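Local structure of D-lactate dehydrogenase (Fermentative) (Pseudomonas aeruginosa, 6ABJ) at residues H37-E42 with T327-A332; T227-D232 with L253-A258; M239-M244 with S265-Y270. The protein catalyses the NADH-linked interconversion of pyruvate and D-lactate as a tetrameric member of the D-isomer specific 2-hydroxyacid dehydrogenase family. One frame throughout, in Å; residues are numbered along the deposited sequence.

Interaction 1. Residues H37-E42 with T327-A332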
ATOM      1  N   HIS B  37     -26.884  26.351  13.643  1.00 73.06           N
ATOM      2  CA  HIS B  37     -28.252  26.212  14.184  1.00 80.50           C
ATOM      3  C   HIS B  37     -28.574  27.275  15.234  1.00 81.07           C
ATOM      4  O   HIS B  37     -29.729  27.491  15.535  1.00 84.37           O
ATOM      5  CB  HIS B  37     -28.522  24.794  14.745  1.00 84.52           C
ATOM      6  CG  HIS B  37     -28.517  23.710  13.696  1.00 90.92           C
ATOM      7  ND1 HIS B  37     -28.669  23.968  12.347  1.00 91.79           N
ATOM      8  CD2 HIS B  37     -28.397  22.363  13.805  1.00 95.62           C
ATOM      9  CE1 HIS B  37     -28.632  22.832  11.673  1.00 93.57           C
ATOM     10  NE2 HIS B  37     -28.467  21.842  12.533  1.00 96.35           N
ATOM     11  N   ARG B  38     -27.562  27.951  15.771  1.00 77.73           N
ATOM     12  CA  ARG B  38     -27.767  29.061  16.696  1.00 76.32           C
ATOM     13  C   ARG B  38     -27.256  30.387  16.113  1.00 66.37           C
ATOM     14  O   ARG B  38     -27.026  31.317  16.850  1.00 58.35           O
ATOM     15  CB  ARG B  38     -27.105  28.761  18.065  1.00 80.99           C
ATOM     16  CG  ARG B  38     -25.826  27.910  17.999  1.00 83.99           C
ATOM     17  CD  ARG B  38     -26.232  26.430  17.935  1.00 88.71           C
ATOM     18  NE  ARG B  38     -25.094  25.532  17.812  1.00 93.55           N
ATOM     19  CZ  ARG B  38     -24.297  25.192  18.823  1.00 90.99           C
ATOM     20  NH1 ARG B  38     -24.497  25.678  20.041  1.00 89.56           N
ATOM     21  NH2 ARG B  38     -23.287  24.360  18.620  1.00 91.39           N
ATOM     22  N   HIS B  39     -27.104  30.485  14.793  1.00 61.63           N
ATOM     23  CA  HIS B  39     -26.735  31.756  14.172  1.00 56.49           C
ATOM     24  C   HIS B  39     -27.573  32.084  12.954  1.00 55.89           C
ATOM     25  O   HIS B  39     -27.975  33.219  12.791  1.00 57.47           O
ATOM     26  CB  HIS B  39     -25.243  31.794  13.782  1.00 53.97           C
ATOM     27  CG  HIS B  39     -24.322  31.696  14.949  1.00 51.50           C
ATOM     28  ND1 HIS B  39     -24.066  32.759  15.795  1.00 52.17           N
ATOM     29  CD2 HIS B  39     -23.627  30.644  15.444  1.00 49.50           C
ATOM     30  CE1 HIS B  39     -23.255  32.370  16.760  1.00 49.44           C
ATOM     31  NE2 HIS B  39     -22.975  31.090  16.566  1.00 51.95           N
ATOM     32  N   GLY B  40     -27.790  31.128  12.065  1.00 56.86           N
ATOM     33  CA  GLY B  40     -28.555  31.388  10.844  1.00 63.08           C
ATOM     34  C   GLY B  40     -27.802  32.236   9.836  1.00 63.04           C
ATOM     35  O   GLY B  40     -28.409  32.992   9.059  1.00 61.52           O
ATOM     36  N   PHE B  41     -26.481  32.145   9.836  1.00 52.47           N
ATOM     37  CA  PHE B  41     -25.737  32.840   8.816  1.00 51.15           C
ATOM     38  C   PHE B  41     -25.976  32.159   7.456  1.00 49.19           C
ATOM     39  O   PHE B  41     -26.445  31.042   7.377  1.00 50.62           O
ATOM     40  CB  PHE B  41     -24.248  32.889   9.199  1.00 53.71           C
ATOM     41  CG  PHE B  41     -23.955  33.637  10.501  1.00 55.22           C
ATOM     42  CD1 PHE B  41     -24.723  34.729  10.921  1.00 55.40           C
ATOM     43  CD2 PHE B  41     -22.862  33.271  11.294  1.00 53.65           C
ATOM     44  CE1 PHE B  41     -24.416  35.413  12.108  1.00 61.58           C
ATOM     45  CE2 PHE B  41     -22.535  33.965  12.461  1.00 56.45           C
ATOM     46  CZ  PHE B  41     -23.308  35.040  12.875  1.00 59.31           C
ATOM     47  N   GLU B  42     -25.660  32.847   6.375  1.00 52.16           N
ATOM     48  CA  GLU B  42     -25.757  32.271   5.041  1.00 53.09           C
ATOM     49  C   GLU B  42     -24.361  31.789   4.709  1.00 50.28           C
ATOM     50  O   GLU B  42     -23.457  32.603   4.470  1.00 47.86           O
ATOM     51  CB  GLU B  42     -26.210  33.313   3.984  1.00 54.72           C
ATOM     52  CG  GLU B  42     -26.410  32.731   2.570  1.00 57.81           C
ATOM     53  CD  GLU B  42     -26.872  33.760   1.542  1.00 63.39           C
ATOM     54  OE1 GLU B  42     -27.633  34.667   1.905  1.00 64.69           O
ATOM     55  OE2 GLU B  42     -26.464  33.685   0.361  1.00 65.08           O
ATOM     56  N   THR B 327     -15.619  29.819  15.750  1.00 33.74           N
ATOM     57  CA  THR B 327     -15.469  30.705  14.594  1.00 33.36           C
ATOM     58  C   THR B 327     -16.784  31.516  14.348  1.00 37.98           C
ATOM     59  O   THR B 327     -16.726  32.723  14.130  1.00 35.13           O
ATOM     60  CB  THR B 327     -15.079  29.886  13.370  1.00 34.33           C
ATOM     61  OG1 THR B 327     -13.803  29.257  13.629  1.00 30.95           O
ATOM     62  CG2 THR B 327     -15.001  30.734  12.122  1.00 33.36           C
ATOM     63  N   LEU B 328     -17.944  30.856  14.412  1.00 36.27           N
ATOM     64  CA  LEU B 328     -19.216  31.543  14.262  1.00 37.77           C
ATOM     65  C   LEU B 328     -19.454  32.548  15.413  1.00 38.63           C
ATOM     66  O   LEU B 328     -19.892  33.696  15.161  1.00 39.95           O
ATOM     67  CB  LEU B 328     -20.375  30.535  14.094  1.00 38.32           C
ATOM     68  CG  LEU B 328     -20.291  29.678  12.811  1.00 38.78           C
ATOM     69  CD1 LEU B 328     -21.567  28.903  12.529  1.00 38.04           C
ATOM     70  CD2 LEU B 328     -19.919  30.482  11.580  1.00 38.81           C
ATOM     71  N   ASP B 329     -19.122  32.164  16.650  1.00 40.31           N
ATOM     72  CA  ASP B 329     -19.173  33.112  17.760  1.00 39.15           C
ATOM     73  C   ASP B 329     -18.243  34.296  17.536  1.00 39.82           C
ATOM     74  O   ASP B 329     -18.611  35.439  17.864  1.00 34.99           O
ATOM     75  CB  ASP B 329     -18.888  32.453  19.113  1.00 42.03           C
ATOM     76  CG  ASP B 329     -20.043  31.556  19.600  1.00 49.13           C
ATOM     77  OD1 ASP B 329     -21.183  31.619  19.030  1.00 53.71           O
ATOM     78  OD2 ASP B 329     -19.823  30.818  20.595  1.00 53.94           O
ATOM     79  N   ASN B 330     -17.036  34.053  17.020  1.00 34.37           N
ATOM     80  CA  ASN B 330     -16.111  35.151  16.727  1.00 36.57           C
ATOM     81  C   ASN B 330     -16.736  36.139  15.738  1.00 36.73           C
ATOM     82  O   ASN B 330     -16.526  37.360  15.820  1.00 35.59           O
ATOM     83  CB  ASN B 330     -14.764  34.674  16.134  1.00 34.44           C
ATOM     84  CG  ASN B 330     -13.884  33.985  17.123  1.00 34.95           C
ATOM     85  OD1 ASN B 330     -14.055  34.070  18.342  1.00 33.56           O
ATOM     86  ND2 ASN B 330     -12.870  33.267  16.580  1.00 34.01           N
ATOM     87  N   ILE B 331     -17.490  35.591  14.802  1.00 36.50           N
ATOM     88  CA  ILE B 331     -18.062  36.392  13.732  1.00 40.34           C
ATOM     89  C   ILE B 331     -19.221  37.242  14.304  1.00 42.53           C
ATOM     90  O   ILE B 331     -19.345  38.438  13.947  1.00 41.55           O
ATOM     91  CB  ILE B 331     -18.514  35.506  12.535  1.00 42.11           C
ATOM     92  CG1 ILE B 331     -17.290  35.029  11.733  1.00 40.98           C
ATOM     93  CG2 ILE B 331     -19.396  36.288  11.563  1.00 43.13           C
ATOM     94  CD1 ILE B 331     -17.575  33.894  10.764  1.00 41.53           C
ATOM     95  N   ALA B 332     -20.044  36.619  15.159  1.00 41.72           N
ATOM     96  CA  ALA B 332     -21.192  37.315  15.826  1.00 42.17           C
ATOM     97  C   ALA B 332     -20.648  38.441  16.704  1.00 41.13           C
ATOM     98  O   ALA B 332     -21.185  39.548  16.752  1.00 41.10           O
ATOM     99  CB  ALA B 332     -22.011  36.312  16.640  1.00 42.44           C
TER

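Interaction 2. Residues T227-D232 with L253-A258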
ATOM      1  N   THR B 227      11.817  28.195  21.989  1.00 53.20           N
ATOM      2  CA  THR B 227      11.508  26.773  21.690  1.00 51.23           C
ATOM      3  C   THR B 227      11.658  26.435  20.215  1.00 54.81           C
ATOM      4  O   THR B 227      11.410  25.296  19.812  1.00 51.99           O
ATOM      5  CB  THR B 227      10.106  26.439  22.115  1.00 44.89           C
ATOM      6  OG1 THR B 227       9.192  27.311  21.449  1.00 51.53           O
ATOM      7  CG2 THR B 227       9.959  26.629  23.606  1.00 49.57           C
ATOM      8  N   ARG B 228      12.005  27.417  19.397  1.00 56.51           N
ATOM      9  CA  ARG B 228      12.206  27.161  17.996  1.00 53.08           C
ATOM     10  C   ARG B 228      13.396  26.241  17.872  1.00 48.38           C
ATOM     11  O   ARG B 228      14.440  26.468  18.433  1.00 43.04           O
ATOM     12  CB  ARG B 228      12.353  28.439  17.163  1.00 60.63           C
ATOM     13  CG  ARG B 228      13.400  28.420  16.049  1.00 66.70           C
ATOM     14  CD  ARG B 228      13.307  29.584  15.107  1.00 71.76           C
ATOM     15  NE  ARG B 228      12.505  29.219  13.974  1.00 81.92           N
ATOM     16  CZ  ARG B 228      13.002  28.790  12.826  1.00 91.93           C
ATOM     17  NH1 ARG B 228      14.315  28.685  12.646  1.00 93.21           N
ATOM     18  NH2 ARG B 228      12.181  28.462  11.854  1.00 95.52           N
ATOM     19  N   HIS B 229      13.199  25.193  17.099  1.00 42.01           N
ATOM     20  CA  HIS B 229      14.207  24.150  16.947  1.00 37.51           C
ATOM     21  C   HIS B 229      14.692  23.620  18.276  1.00 35.62           C
ATOM     22  O   HIS B 229      15.829  23.217  18.428  1.00 37.54           O
ATOM     23  CB  HIS B 229      15.323  24.569  16.018  1.00 38.89           C
ATOM     24  CG  HIS B 229      14.880  24.659  14.596  1.00 41.88           C
ATOM     25  ND1 HIS B 229      15.750  24.805  13.545  1.00 46.26           N
ATOM     26  CD2 HIS B 229      13.647  24.530  14.043  1.00 44.62           C
ATOM     27  CE1 HIS B 229      15.073  24.794  12.409  1.00 46.09           C
ATOM     28  NE2 HIS B 229      13.789  24.654  12.693  1.00 42.95           N
ATOM     29  N   LEU B 230      13.775  23.524  19.231  1.00 39.11           N
ATOM     30  CA  LEU B 230      14.135  22.924  20.548  1.00 42.86           C
ATOM     31  C   LEU B 230      14.777  21.566  20.354  1.00 40.79           C
ATOM     32  O   LEU B 230      15.830  21.279  20.907  1.00 41.10           O
ATOM     33  CB  LEU B 230      12.914  22.778  21.428  1.00 46.93           C
ATOM     34  CG  LEU B 230      13.173  22.362  22.866  1.00 50.78           C
ATOM     35  CD1 LEU B 230      13.777  23.554  23.591  1.00 55.61           C
ATOM     36  CD2 LEU B 230      11.878  21.967  23.522  1.00 54.27           C
ATOM     37  N   ILE B 231      14.144  20.715  19.531  1.00 39.33           N
ATOM     38  CA  ILE B 231      14.794  19.444  19.217  1.00 39.02           C
ATOM     39  C   ILE B 231      15.646  19.605  17.953  1.00 41.09           C
ATOM     40  O   ILE B 231      15.134  19.607  16.857  1.00 46.00           O
ATOM     41  CB  ILE B 231      13.785  18.308  18.993  1.00 36.74           C
ATOM     42  CG1 ILE B 231      12.782  18.188  20.154  1.00 34.72           C
ATOM     43  CG2 ILE B 231      14.519  17.005  18.781  1.00 34.71           C
ATOM     44  CD1 ILE B 231      13.373  17.941  21.507  1.00 36.81           C
ATOM     45  N   ASP B 232      16.930  19.777  18.163  1.00 40.33           N
ATOM     46  CA  ASP B 232      17.872  20.042  17.110  1.00 44.01           C
ATOM     47  C   ASP B 232      18.841  18.920  17.252  1.00 38.29           C
ATOM     48  O   ASP B 232      18.615  18.047  18.051  1.00 40.00           O
ATOM     49  CB  ASP B 232      18.544  21.439  17.287  1.00 45.52           C
ATOM     50  CG  ASP B 232      19.232  21.619  18.648  1.00 50.25           C
ATOM     51  OD1 ASP B 232      19.452  20.624  19.374  1.00 47.68           O
ATOM     52  OD2 ASP B 232      19.590  22.801  18.975  1.00 51.18           O
ATOM     53  N   LEU B 253       9.149  23.348  16.253  1.00 37.70           N
ATOM     54  CA  LEU B 253       9.767  22.857  17.529  1.00 35.99           C
ATOM     55  C   LEU B 253      10.923  21.946  17.267  1.00 37.64           C
ATOM     56  O   LEU B 253      11.775  21.707  18.120  1.00 38.47           O
ATOM     57  CB  LEU B 253       8.732  22.164  18.422  1.00 35.29           C
ATOM     58  CG  LEU B 253       7.604  23.000  18.989  1.00 39.34           C
ATOM     59  CD1 LEU B 253       6.624  22.180  19.809  1.00 39.35           C
ATOM     60  CD2 LEU B 253       8.093  24.182  19.857  1.00 40.51           C
ATOM     61  N   VAL B 254      10.990  21.411  16.042  1.00 39.08           N
ATOM     62  CA  VAL B 254      11.999  20.456  15.724  1.00 41.09           C
ATOM     63  C   VAL B 254      12.746  20.857  14.440  1.00 38.43           C
ATOM     64  O   VAL B 254      12.183  21.507  13.566  1.00 43.55           O
ATOM     65  CB  VAL B 254      11.292  19.074  15.591  1.00 44.57           C
ATOM     66  CG1 VAL B 254      10.861  18.824  14.179  1.00 42.69           C
ATOM     67  CG2 VAL B 254      12.238  18.003  16.012  1.00 48.92           C
ATOM     68  N   ASN B 255      14.006  20.489  14.364  1.00 35.87           N
ATOM     69  CA  ASN B 255      14.778  20.655  13.173  1.00 40.71           C
ATOM     70  C   ASN B 255      14.737  19.351  12.418  1.00 38.14           C
ATOM     71  O   ASN B 255      15.543  18.466  12.628  1.00 35.23           O
ATOM     72  CB  ASN B 255      16.242  21.034  13.478  1.00 40.68           C
ATOM     73  CG  ASN B 255      17.017  21.418  12.237  1.00 46.98           C
ATOM     74  OD1 ASN B 255      16.487  21.418  11.113  1.00 51.32           O
ATOM     75  ND2 ASN B 255      18.304  21.676  12.414  1.00 47.19           N
ATOM     76  N   ALA B 256      13.803  19.285  11.494  1.00 39.91           N
ATOM     77  CA  ALA B 256      13.510  18.030  10.801  1.00 40.71           C
ATOM     78  C   ALA B 256      14.702  17.451  10.120  1.00 42.18           C
ATOM     79  O   ALA B 256      14.941  16.238  10.118  1.00 41.45           O
ATOM     80  CB  ALA B 256      12.385  18.256   9.810  1.00 40.15           C
ATOM     81  N   ALA B 257      15.534  18.330   9.577  1.00 43.89           N
ATOM     82  CA  ALA B 257      16.738  17.903   8.951  1.00 40.01           C
ATOM     83  C   ALA B 257      17.607  17.064   9.853  1.00 36.18           C
ATOM     84  O   ALA B 257      18.209  16.148   9.388  1.00 33.29           O
ATOM     85  CB  ALA B 257      17.525  19.134   8.399  1.00 43.55           C
ATOM     86  N   ALA B 258      17.734  17.427  11.133  1.00 35.35           N
ATOM     87  CA  ALA B 258      18.551  16.659  12.120  1.00 33.02           C
ATOM     88  C   ALA B 258      17.948  15.274  12.527  1.00 32.56           C
ATOM     89  O   ALA B 258      18.634  14.351  12.948  1.00 32.38           O
ATOM     90  CB  ALA B 258      18.669  17.501  13.404  1.00 35.41           C
TER

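Interaction 3. Residues M239-M244 with S265-Y270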
ATOM      1  N   MET B 239      18.974  12.537  23.826  1.00 37.88           N
ATOM      2  CA  MET B 239      17.937  11.495  24.053  1.00 33.35           C
ATOM      3  C   MET B 239      18.505  10.099  24.282  1.00 30.79           C
ATOM      4  O   MET B 239      19.581   9.805  23.894  1.00 28.66           O
ATOM      5  CB  MET B 239      16.953  11.492  22.918  1.00 34.35           C
ATOM      6  CG  MET B 239      16.147  12.752  22.912  1.00 33.21           C
ATOM      7  SD  MET B 239      14.975  13.018  21.643  1.00 36.42           S
ATOM      8  CE  MET B 239      14.006  11.503  21.815  1.00 34.17           C
ATOM      9  N   LYS B 240      17.720   9.227  24.902  1.00 29.77           N
ATOM     10  CA  LYS B 240      18.033   7.809  25.092  1.00 28.69           C
ATOM     11  C   LYS B 240      18.032   7.062  23.740  1.00 29.62           C
ATOM     12  O   LYS B 240      17.104   7.219  22.938  1.00 26.01           O
ATOM     13  CB  LYS B 240      16.987   7.191  26.003  1.00 29.96           C
ATOM     14  CG  LYS B 240      17.119   5.728  26.358  1.00 32.47           C
ATOM     15  CD  LYS B 240      16.151   5.464  27.495  1.00 37.39           C
ATOM     16  CE  LYS B 240      16.396   4.166  28.228  1.00 37.99           C
ATOM     17  NZ  LYS B 240      15.218   3.969  29.128  1.00 38.62           N
ATOM     18  N   PRO B 241      19.073   6.271  23.476  1.00 30.47           N
ATOM     19  CA  PRO B 241      19.156   5.582  22.198  1.00 31.10           C
ATOM     20  C   PRO B 241      17.976   4.703  21.955  1.00 29.72           C
ATOM     21  O   PRO B 241      17.567   3.974  22.835  1.00 30.31           O
ATOM     22  CB  PRO B 241      20.406   4.736  22.334  1.00 33.32           C
ATOM     23  CG  PRO B 241      21.321   5.599  23.242  1.00 33.98           C
ATOM     24  CD  PRO B 241      20.360   6.223  24.220  1.00 34.18           C
ATOM     25  N   GLY B 242      17.365   4.841  20.797  1.00 28.12           N
ATOM     26  CA  GLY B 242      16.158   4.033  20.482  1.00 26.32           C
ATOM     27  C   GLY B 242      14.862   4.634  20.957  1.00 25.98           C
ATOM     28  O   GLY B 242      13.784   4.039  20.768  1.00 25.49           O
ATOM     29  N   ALA B 243      14.889   5.860  21.478  1.00 25.06           N
ATOM     30  CA  ALA B 243      13.713   6.434  22.057  1.00 24.09           C
ATOM     31  C   ALA B 243      12.734   6.791  20.947  1.00 23.40           C
ATOM     32  O   ALA B 243      13.091   6.874  19.761  1.00 23.99           O
ATOM     33  CB  ALA B 243      14.059   7.672  22.863  1.00 24.58           C
ATOM     34  N   MET B 244      11.520   7.043  21.363  1.00 21.90           N
ATOM     35  CA  MET B 244      10.448   7.529  20.484  1.00 21.53           C
ATOM     36  C   MET B 244      10.227   9.038  20.705  1.00 22.22           C
ATOM     37  O   MET B 244      10.079   9.454  21.847  1.00 21.98           O
ATOM     38  CB  MET B 244       9.173   6.778  20.833  1.00 21.79           C
ATOM     39  CG  MET B 244       7.932   7.257  20.096  1.00 23.06           C
ATOM     40  SD  MET B 244       6.467   6.297  20.536  1.00 23.46           S
ATOM     41  CE  MET B 244       6.801   4.752  19.754  1.00 22.92           C
ATOM     42  N   SER B 265      20.881   6.368  12.062  1.00 30.52           N
ATOM     43  CA  SER B 265      21.870   5.708  12.928  1.00 32.35           C
ATOM     44  C   SER B 265      21.218   4.794  13.928  1.00 33.64           C
ATOM     45  O   SER B 265      21.893   3.992  14.587  1.00 32.75           O
ATOM     46  CB  SER B 265      22.665   6.740  13.721  1.00 32.65           C
ATOM     47  OG  SER B 265      21.865   7.400  14.635  1.00 32.95           O
ATOM     48  N   GLY B 266      19.913   4.940  14.104  1.00 32.68           N
ATOM     49  CA  GLY B 266      19.214   4.198  15.146  1.00 29.89           C
ATOM     50  C   GLY B 266      19.176   4.961  16.472  1.00 28.54           C
ATOM     51  O   GLY B 266      18.497   4.539  17.370  1.00 29.51           O
ATOM     52  N   GLN B 267      19.854   6.095  16.579  1.00 26.72           N
ATOM     53  CA  GLN B 267      19.789   6.864  17.732  1.00 29.88           C
ATOM     54  C   GLN B 267      18.310   7.213  18.096  1.00 27.88           C
ATOM     55  O   GLN B 267      17.922   7.154  19.272  1.00 28.08           O
ATOM     56  CB  GLN B 267      20.625   8.161  17.593  1.00 31.82           C
ATOM     57  CG  GLN B 267      20.403   9.236  18.671  1.00 33.56           C
ATOM     58  CD  GLN B 267      20.735   8.815  20.095  1.00 34.69           C
ATOM     59  OE1 GLN B 267      21.242   7.735  20.339  1.00 32.27           O
ATOM     60  NE2 GLN B 267      20.361   9.673  21.064  1.00 38.81           N
ATOM     61  N   LEU B 268      17.564   7.676  17.112  1.00 25.84           N
ATOM     62  CA  LEU B 268      16.136   7.850  17.292  1.00 25.89           C
ATOM     63  C   LEU B 268      15.454   6.586  16.776  1.00 23.65           C
ATOM     64  O   LEU B 268      15.565   6.261  15.586  1.00 24.30           O
ATOM     65  CB  LEU B 268      15.644   9.114  16.554  1.00 26.11           C
ATOM     66  CG  LEU B 268      14.197   9.496  16.782  1.00 26.51           C
ATOM     67  CD1 LEU B 268      13.910   9.881  18.230  1.00 26.58           C
ATOM     68  CD2 LEU B 268      13.815  10.683  15.946  1.00 27.32           C
ATOM     69  N   GLY B 269      14.692   5.937  17.656  1.00 22.15           N
ATOM     70  CA  GLY B 269      14.021   4.691  17.339  1.00 21.00           C
ATOM     71  C   GLY B 269      12.739   4.862  16.568  1.00 20.51           C
ATOM     72  O   GLY B 269      12.369   3.981  15.811  1.00 20.32           O
ATOM     73  N   TYR B 270      12.003   5.916  16.872  1.00 19.84           N
ATOM     74  CA  TYR B 270      10.697   6.104  16.287  1.00 20.62           C
ATOM     75  C   TYR B 270      10.395   7.576  16.205  1.00 20.54           C
ATOM     76  O   TYR B 270      10.829   8.366  17.046  1.00 21.89           O
ATOM     77  CB  TYR B 270       9.593   5.498  17.172  1.00 22.13           C
ATOM     78  CG  TYR B 270       9.739   4.067  17.656  1.00 21.74           C
ATOM     79  CD1 TYR B 270      10.551   3.752  18.739  1.00 22.52           C
ATOM     80  CD2 TYR B 270       8.992   3.046  17.077  1.00 22.93           C
ATOM     81  CE1 TYR B 270      10.651   2.452  19.200  1.00 23.26           C
ATOM     82  CE2 TYR B 270       9.087   1.746  17.531  1.00 22.93           C
ATOM     83  CZ  TYR B 270       9.917   1.453  18.592  1.00 23.70           C
ATOM     84  OH  TYR B 270      10.010   0.158  19.042  1.00 24.66           O
TER
HETATM   85  O   HOH W   1      16.544   8.818  20.776  1.00 33.26           O

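Interaction 1. Residues H37-E42 with T327-A332
His39 and Phe41 reach from a loop onto one side of a helix and meet it in different ways. The imidazole lies against Leu328, with His39 CD2 3.5 Å from Leu328 CB, and the carbonyl oxygen of Leu328 sits over one face of the ring. At the ring's edge, near its plane, stands the carboxylate of Asp329: NE2 of His39 is 3.1 Å from OD1 of Asp329. Ring and carboxylate planes are turned 67° apart, and the two side chains cross at about a right angle. Asp329 starts out pointing away from the loop, but with CG beside the backbone N (chi1 -72°) its carboxylate swings back to the imidazole.

Phe41 lies beside it on the same turn, touching Leu328, Ile331 and Ala332. Its ring edge faces the helix backbone, with CE2 3.8 Å from the carbonyl oxygen of Leu328. The rest of its contact is apolar: CD2 of Phe41 touches CD2 of Leu328 at 4.1 Å, CE2 meets CG2 of Ile331 at 4.0 Å, and CZ reaches CB of Ala332 at 4.2 Å. One face of the phenyl carries His39 CB, 3.6 Å above the ring plane and over its centre, so the histidine packs on Phe41 through its CB.

The loop links helix 26-35 to edge strand 42-45 of the five-stranded parallel sheet. Ile19 of strand 18-21 touches Phe41, Leu328 and Ile331, and Phe32 of helix 26-35 packs on Leu328, which places this part of helix 317-335 against that sheet.

Interaction 2. Residues T227-D232 with L253-A258
The amide of Ile231 gives its hydrogen to the carbonyl oxygen of Leu253, 2.9 Å from N to O and nearly straight at 165°. A matching bond runs the other way, from Asn255 N to Ile231 O, also 2.9 Å. Together they frame Val254 and make a single beta bridge between two loops. Val254 adds a CA-H...O contact to the same Ile231 oxygen. The side chains at the bridge press tightly, with CB of Ile231 only 3.4 Å from CG2 of Val254.

Beside the bridge, the imidazole of His229 lies flat against the side chain of Asn255. Ring and amide planes are 8° apart, and CB of Asn255 sits over the ring face, 4.0 Å from its centroid, in a CH-pi contact. Extending Asn255 CG anti to its own nitrogen (chi1 -171°) lays the amide along the imidazole. NH1 of Arg228 lies over the opposite face, toward the rim. Glu277 accepts a hydrogen bond from His229 NE2 and forms a salt bridge with Arg228. At the other end, CD2 of Leu253 tucks against Thr227, 3.7 Å from OG1, which is itself bonded to Thr224 and Pro222.

Asp232 caps the N-terminus of helix 233-238 through Arg235 N, and Ala233 and Leu236 of that helix pack on Ala258, near the start of helix 256-265. Ile231 and Leu253 both reach Leu219 of strand 216-219, and they also touch strand 243-247 at Leu245 and Asn247 respectively.

Interaction 3. Residues M239-M244 with S265-Y270
A forked hydrogen bond marks this contact: the carbonyl oxygen of Ala243 accepts from two successive amides, Gly269 N at 2.8 Å and Tyr270 N at 3.2 Å. Both bonds are bent, as one oxygen serves two neighbouring N-H groups between the parallel strands. Gly269 also comes close to Gly242, its CA making a CA-H...O contact with Gly242 O at 3.5 Å.

Ahead of the strands, Gln267 binds the turn from Lys240 to Ala243. Its backbone oxygen accepts from Gly242 N at 2.8 Å and also from a water, which donates to the oxygen of Lys240 as well. The side chain folds back at chi2 (61°), bringing NE2 within 2.9 Å of Met239 O, well above the carbonyl plane; NE2 also bonds to Leu236 O. Its OE1 rests against the Pro241 ring, 3.6 Å from CG.

Met244 and Tyr270 lie on the same face of the sheet. The methyl CE of Met244 sits over one face of the ring, 4.0 Å from its centroid, with SD oblique to it, a Met-aromatic contact. On the opposite sheet face, CD1 of Leu268 meets CE of Met239 at 3.9 Å.

The contact joins the two strands of a beta-alpha-beta unit, 243-247 and 268-273, connected by helix 256-265. Leu268 packs against that helix, whereas Met244 and Tyr270 face helix 118-134.

In the fold
Interactions 2 and 3 belong to the NAD-binding, Rossmann-type part of the chain and share its elements: interaction 2 lies at the start of helix 256-265, and interaction 3 involves that helix's end and the two strands it connects. Their centres are about 15 Å apart. Interaction 1 lies on the other side of the chain's centre, its centre about 38 Å and about 47 Å from theirs, at the five-stranded sheet. All three are partly buried, each combining buried apolar residues with more accessible ones. The chemistry differs: interaction 1 is almost wholly side-chain packing, whereas interactions 2 and 3 rest on backbone hydrogen bonds, supplemented by side-chain packing on aromatic rings in both.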